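Local coordinates for protein D-alanine--D-alanine ligase (Acinetobacter baumannii ACICU, PDB 5D8D) that joins two D-alanine molecules into D-alanyl-D-alanine at the expense of ATP, supplying the dipeptide used in peptidoglycan synthesis, at residues 69-74 with 270-275. Residues are numbered along the deposited sequence; the frame is centred on the assembly and turned at random.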
ATOM      1  N   GLY A  69      -5.573   0.453  11.340  1.00 37.81           N
ATOM      2  CA  GLY A  69      -6.404   1.644  11.292  1.00 39.60           C
ATOM      3  C   GLY A  69      -5.603   2.918  11.118  1.00 41.26           C
ATOM      4  O   GLY A  69      -6.062   3.849  10.483  1.00 42.02           O
ATOM      5  N   GLY A  70      -4.410   2.956  11.693  1.00 44.27           N
ATOM      6  CA  GLY A  70      -3.667   4.208  11.855  1.00 44.60           C
ATOM      7  C   GLY A  70      -2.365   4.297  11.148  1.00 41.19           C
ATOM      8  O   GLY A  70      -1.971   5.361  10.744  1.00 41.22           O
ATOM      9  N   GLU A  71      -1.731   3.151  11.001  1.00 42.93           N
ATOM     10  CA  GLU A  71      -0.416   2.987  10.435  1.00 49.87           C
ATOM     11  C   GLU A  71      -0.452   2.293   9.041  1.00 43.68           C
ATOM     12  O   GLU A  71       0.560   2.187   8.369  1.00 48.47           O
ATOM     13  CB  GLU A  71       0.317   2.106  11.451  1.00 55.45           C
ATOM     14  CG  GLU A  71       1.826   2.093  11.423  1.00 64.39           C
ATOM     15  CD  GLU A  71       2.401   1.275  12.572  1.00 72.28           C
ATOM     16  OE1 GLU A  71       3.408   0.570  12.319  1.00 87.37           O
ATOM     17  OE2 GLU A  71       1.843   1.318  13.708  1.00 67.13           O
ATOM     18  N   ASP A  72      -1.624   1.844   8.616  1.00 43.27           N
ATOM     19  CA  ASP A  72      -1.813   0.994   7.419  1.00 47.56           C
ATOM     20  C   ASP A  72      -2.506   1.670   6.213  1.00 44.44           C
ATOM     21  O   ASP A  72      -2.929   0.972   5.287  1.00 44.75           O
ATOM     22  CB  ASP A  72      -2.641  -0.233   7.816  1.00 45.81           C
ATOM     23  CG  ASP A  72      -3.996   0.147   8.391  1.00 47.88           C
ATOM     24  OD1 ASP A  72      -4.348   1.355   8.389  1.00 48.56           O
ATOM     25  OD2 ASP A  72      -4.703  -0.759   8.862  1.00 47.22           O
ATOM     26  N   GLY A  73      -2.632   2.998   6.245  1.00 41.33           N
ATOM     27  CA  GLY A  73      -3.201   3.777   5.119  1.00 39.91           C
ATOM     28  C   GLY A  73      -4.685   4.134   5.265  1.00 37.75           C
ATOM     29  O   GLY A  73      -5.192   4.969   4.539  1.00 34.27           O
ATOM     30  N   GLN A  74      -5.364   3.557   6.249  1.00 33.97           N
ATOM     31  CA  GLN A  74      -6.752   3.808   6.423  1.00 35.70           C
ATOM     32  C   GLN A  74      -7.079   5.226   6.897  1.00 37.44           C
ATOM     33  O   GLN A  74      -7.888   5.914   6.297  1.00 39.94           O
ATOM     34  CB  GLN A  74      -7.311   2.846   7.442  1.00 39.73           C
ATOM     35  CG  GLN A  74      -7.247   1.398   7.010  1.00 39.31           C
ATOM     36  CD  GLN A  74      -8.108   0.499   7.839  1.00 38.78           C
ATOM     37  OE1 GLN A  74      -8.034  -0.696   7.678  1.00 51.03           O
ATOM     38  NE2 GLN A  74      -8.980   1.053   8.661  1.00 37.18           N
ATOM     39  N   ASN A 270       8.782   1.780  10.409  1.00 38.34           N
ATOM     40  CA  ASN A 270       7.690   2.194  11.268  1.00 38.51           C
ATOM     41  C   ASN A 270       7.311   3.586  10.929  1.00 38.53           C
ATOM     42  O   ASN A 270       8.114   4.486  11.101  1.00 41.86           O
ATOM     43  CB  ASN A 270       8.087   2.104  12.709  1.00 42.16           C
ATOM     44  CG  ASN A 270       6.914   2.235  13.632  1.00 50.88           C
ATOM     45  OD1 ASN A 270       5.863   2.820  13.293  1.00 50.95           O
ATOM     46  ND2 ASN A 270       7.074   1.690  14.824  1.00 59.19           N
ATOM     47  N   THR A 271       6.089   3.755  10.411  1.00 46.07           N
ATOM     48  CA  THR A 271       5.558   5.065   9.956  1.00 45.16           C
ATOM     49  C   THR A 271       4.720   5.869  10.964  1.00 41.42           C
ATOM     50  O   THR A 271       4.415   7.035  10.682  1.00 47.75           O
ATOM     51  CB  THR A 271       4.669   4.907   8.724  1.00 42.92           C
ATOM     52  OG1 THR A 271       3.637   3.973   9.016  1.00 46.96           O
ATOM     53  CG2 THR A 271       5.463   4.437   7.563  1.00 45.88           C
ATOM     54  N   VAL A 272       4.309   5.256  12.078  1.00 41.42           N
ATOM     55  CA  VAL A 272       3.839   6.023  13.289  1.00 41.43           C
ATOM     56  C   VAL A 272       4.479   5.498  14.584  1.00 39.10           C
ATOM     57  O   VAL A 272       3.945   4.631  15.266  1.00 37.64           O
ATOM     58  CB  VAL A 272       2.275   6.284  13.311  1.00 45.12           C
ATOM     59  CG1 VAL A 272       1.490   5.407  12.356  1.00 43.72           C
ATOM     60  CG2 VAL A 272       1.644   6.260  14.691  1.00 49.15           C
ATOM     61  N   PRO A 273       5.680   5.995  14.898  1.00 37.00           N
ATOM     62  CA  PRO A 273       6.315   5.536  16.114  1.00 38.98           C
ATOM     63  C   PRO A 273       5.670   6.067  17.385  1.00 39.21           C
ATOM     64  O   PRO A 273       4.987   7.110  17.370  1.00 37.77           O
ATOM     65  CB  PRO A 273       7.734   6.083  16.013  1.00 40.38           C
ATOM     66  CG  PRO A 273       7.937   6.412  14.587  1.00 42.91           C
ATOM     67  CD  PRO A 273       6.600   6.780  14.061  1.00 38.86           C
ATOM     68  N   GLY A 274       5.918   5.348  18.476  1.00 35.94           N
ATOM     69  CA  GLY A 274       5.603   5.787  19.795  1.00 36.00           C
ATOM     70  C   GLY A 274       6.105   7.189  20.113  1.00 41.14           C
ATOM     71  O   GLY A 274       7.153   7.651  19.614  1.00 40.94           O
ATOM     72  N   MET A 275       5.262   7.901  20.865  1.00 40.42           N
ATOM     73  CA  MET A 275       5.628   9.130  21.485  1.00 39.45           C
ATOM     74  C   MET A 275       5.354   9.031  22.997  1.00 36.69           C
ATOM     75  O   MET A 275       5.269  10.053  23.696  1.00 41.20           O
ATOM     76  CB  MET A 275       4.903  10.277  20.776  1.00 39.02           C
ATOM     77  CG  MET A 275       5.418  10.502  19.347  1.00 40.88           C
ATOM     78  SD  MET A 275       7.026  11.310  19.250  1.00 40.78           S
ATOM     79  CE  MET A 275       6.572  13.016  19.480  1.00 38.37           C
TER
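Glu71 reaches out from its loop and lays the methylene part of its side chain on Thr271 and Val272 of the loop 270-275. This is the tight part of the contact: Glu71 CG lies 3.5 Å from Val272 CG1 and also touches Thr271 OG1, so that one CH2 rests on a methyl and a hydroxyl at once. With CG anti to the backbone N (chi1 -161°) and the chain extended beyond it, the carboxylate is carried past this pair to Asn270. Glutamate suits the place because its aliphatic stem can pack on valine while its carboxylate goes further. Val272, whose CB points toward the glutamate loop, offers that stem a methyl, and its CG1 also comes within 3.8 Å of Gly70 O.

The polar end is looser. Glu71 OE1 stands 3.5 Å from Asn270 OD1, two acceptors that cannot bond each other; the carboxylate and amide planes lie within 15° of each other. OE2 is instead held by the backbone N of Gly67, whereas Asn270 OD1 takes a weak bond from Val272 N. Asn270, partly exposed, is a predicted magnesium ligand, and Gly145 of the predicted ATP site lies near Glu71, consistent with this end bordering the active site. Asp72 steadies the loop presenting Glu71, accepting from Gly69 N and, in an Asx turn, Gln74 N; both Gly69 and Gly73 have positive phi, which suits glycine.

The contact thus joins the N-terminal domain to the ATP-grasp part: 69-74 leads into helix 74-81, while 270-275 follows strand 264-270 and packs through Pro273 on helix 280-286 and Met275 on helix 292-301.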